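PDB 4DMI: capsid Protein from Unidentified, which is a phage capsid protein that forms a pentamer and is thus probably a building block of the viral shell. Local coordinates for residues B[100-105]-B[155-160]. Residues are numbered along the deposited sequence; the frame is centred on the assembly and turned at random.
Sequences AIAVIE and AEVRVQ. With NA (sodium ion), chain H.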
loop_
_atom_site.group_PDB
_atom_site.type_symbol
_atom_site.label_atom_id
_atom_site.label_comp_id
_atom_site.label_asym_id
_atom_site.label_seq_id
_atom_site.Cartn_x
_atom_site.Cartn_y
_atom_site.Cartn_z
ATOM N N ALA B 100 -13.387 29.370 7.562
ATOM C CA ALA B 100 -13.830 28.202 8.330
ATOM C C ALA B 100 -12.770 27.106 8.310
ATOM O O ALA B 100 -12.536 26.470 7.280
ATOM C CB ALA B 100 -15.176 27.679 7.805
ATOM N N ILE B 101 -12.128 26.904 9.457
ATOM C CA ILE B 101 -10.966 26.029 9.580
ATOM C C ILE B 101 -11.325 24.727 10.275
ATOM O O ILE B 101 -11.940 24.743 11.338
ATOM C CB ILE B 101 -9.878 26.729 10.407
ATOM C CG1 ILE B 101 -9.442 28.016 9.705
ATOM C CG2 ILE B 101 -8.698 25.791 10.669
ATOM C CD1 ILE B 101 -8.463 28.866 10.517
ATOM N N ALA B 102 -10.940 23.605 9.669
ATOM C CA ALA B 102 -11.081 22.279 10.262
ATOM C C ALA B 102 -9.798 21.517 9.989
ATOM O O ALA B 102 -9.493 21.193 8.834
ATOM C CB ALA B 102 -12.263 21.554 9.662
ATOM N N VAL B 103 -9.022 21.263 11.037
ATOM C CA VAL B 103 -7.684 20.709 10.861
ATOM C C VAL B 103 -7.335 19.644 11.879
ATOM O O VAL B 103 -7.940 19.562 12.961
ATOM C CB VAL B 103 -6.584 21.806 10.937
ATOM C CG1 VAL B 103 -6.722 22.812 9.792
ATOM C CG2 VAL B 103 -6.604 22.516 12.290
ATOM N N ILE B 104 -6.360 18.817 11.518
ATOM C CA ILE B 104 -5.623 18.018 12.488
ATOM C C ILE B 104 -4.291 18.715 12.648
ATOM O O ILE B 104 -3.641 19.071 11.668
ATOM C CB ILE B 104 -5.365 16.590 11.970
ATOM C CG1 ILE B 104 -6.693 15.831 11.830
ATOM C CG2 ILE B 104 -4.411 15.836 12.900
ATOM C CD1 ILE B 104 -7.311 15.368 13.175
ATOM N N GLU B 105 -3.860 18.930 13.897
ATOM C CA GLU B 105 -2.570 19.567 14.131
ATOM C C GLU B 105 -1.846 19.019 15.349
ATOM O O GLU B 105 -2.453 18.503 16.290
ATOM C CB GLU B 105 -2.721 21.088 14.251
ATOM C CG GLU B 105 -3.566 21.530 15.430
ATOM C CD GLU B 105 -4.030 22.963 15.300
ATOM O OE1 GLU B 105 -3.804 23.549 14.221
ATOM O OE2 GLU B 105 -4.612 23.499 16.276
ATOM N N ALA B 155 -18.950 26.627 13.581
ATOM C CA ALA B 155 -20.012 25.627 13.673
ATOM C C ALA B 155 -20.307 24.931 12.346
ATOM O O ALA B 155 -20.935 23.874 12.327
ATOM C CB ALA B 155 -21.285 26.257 14.227
ATOM N N GLU B 156 -19.851 25.514 11.240
ATOM C CA GLU B 156 -20.136 24.963 9.913
ATOM C C GLU B 156 -19.179 23.879 9.435
ATOM O O GLU B 156 -19.457 23.229 8.438
ATOM C CB GLU B 156 -20.191 26.074 8.858
ATOM C CG GLU B 156 -21.339 27.070 9.052
ATOM C CD GLU B 156 -21.411 28.095 7.938
ATOM O OE1 GLU B 156 -20.523 28.081 7.059
ATOM O OE2 GLU B 156 -22.352 28.916 7.943
ATOM N N VAL B 157 -18.049 23.694 10.111
ATOM C CA VAL B 157 -17.077 22.703 9.654
ATOM C C VAL B 157 -16.700 21.721 10.754
ATOM O O VAL B 157 -16.684 22.080 11.932
ATOM C CB VAL B 157 -15.796 23.359 9.080
ATOM C CG1 VAL B 157 -16.110 24.091 7.800
ATOM C CG2 VAL B 157 -15.131 24.301 10.097
ATOM N N ARG B 158 -16.394 20.483 10.370
ATOM C CA ARG B 158 -16.082 19.447 11.349
ATOM C C ARG B 158 -14.788 18.688 11.067
ATOM O O ARG B 158 -14.297 18.644 9.928
ATOM C CB ARG B 158 -17.250 18.449 11.484
ATOM C CG ARG B 158 -18.498 19.062 12.093
ATOM C CD ARG B 158 -19.535 18.019 12.456
ATOM N NE ARG B 158 -20.705 18.669 13.049
ATOM C CZ ARG B 158 -21.195 18.397 14.256
ATOM N NH1 ARG B 158 -20.649 17.452 15.009
ATOM N NH2 ARG B 158 -22.253 19.058 14.697
ATOM N N VAL B 159 -14.233 18.106 12.121
ATOM C CA VAL B 159 -13.131 17.160 12.013
ATOM C C VAL B 159 -13.634 15.874 12.637
ATOM O O VAL B 159 -13.972 15.855 13.827
ATOM C CB VAL B 159 -11.874 17.641 12.770
ATOM C CG1 VAL B 159 -10.743 16.612 12.642
ATOM C CG2 VAL B 159 -11.425 19.007 12.254
ATOM N N GLN B 160 -13.711 14.808 11.849
ATOM C CA GLN B 160 -14.274 13.534 12.315
ATOM C C GLN B 160 -13.307 12.396 12.074
ATOM O O GLN B 160 -12.628 12.354 11.055
ATOM C CB GLN B 160 -15.603 13.241 11.607
ATOM C CG GLN B 160 -16.666 14.284 11.890
ATOM C CD GLN B 160 -17.957 14.041 11.141
ATOM O OE1 GLN B 160 -17.963 13.440 10.063
ATOM N NE2 GLN B 160 -19.057 14.513 11.704
HETATM NA NA NA H . -22.889 22.699 12.587
HETATM O O HOH W 1 -23.942 24.347 11.499
HETATM O O HOH W 2 -23.851 23.966 14.293
#
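Val157 sets CG2 over one face of the Ile101–Ala102 peptide group, 3.5 Å from Ile101 O, while the N-H of the same peptide, Ala102 N, hydrogen-bonds Asn118 OD1. Val159 repeats this on the next peptide, Ala102–Val103: its CG2 stands above the plane, 3.5 Å from Val103 N. In return, Ala102 CB covers a face of the Arg158–Val159 peptide, 3.6 Å from Arg158 O. Between the two valines, the Ala102 methyl also meets Val159 CG2 at 3.7 Å.

No hydrogen bond joins 100-105 to 155-160, and the CB atoms of Ala100, Ala102, Val157 and Val159 are directed at the opposite segment, evidence of face packing inside a curled, largely antiparallel β structure: strand 102-107 pairs with 112-121 and 147-152, strand 158-167 with 67-72 and 83-95. The strand axes approach to 6.2 Å at 46°. Further in, Val159 has CG1 anti to its backbone nitrogen (chi1 179°), which carries this methyl to Ile104 CD1 at 3.7 Å; Ala150 and Leu91 pack on the same valine. At the other end Ala100 CB touches Val157 CG1, likewise at 3.7 Å.

Just before Val157, at the subunit interface, Ala155 O binds sodium at 2.3 Å, with two waters, Glu72 of the same chain and Glu96 of a neighbouring subunit among its other ligands. Arg158, whose CB is directed away from 100-105, salt-bridges Asp70 and hydrogen-bonds that neighbour's Glu96.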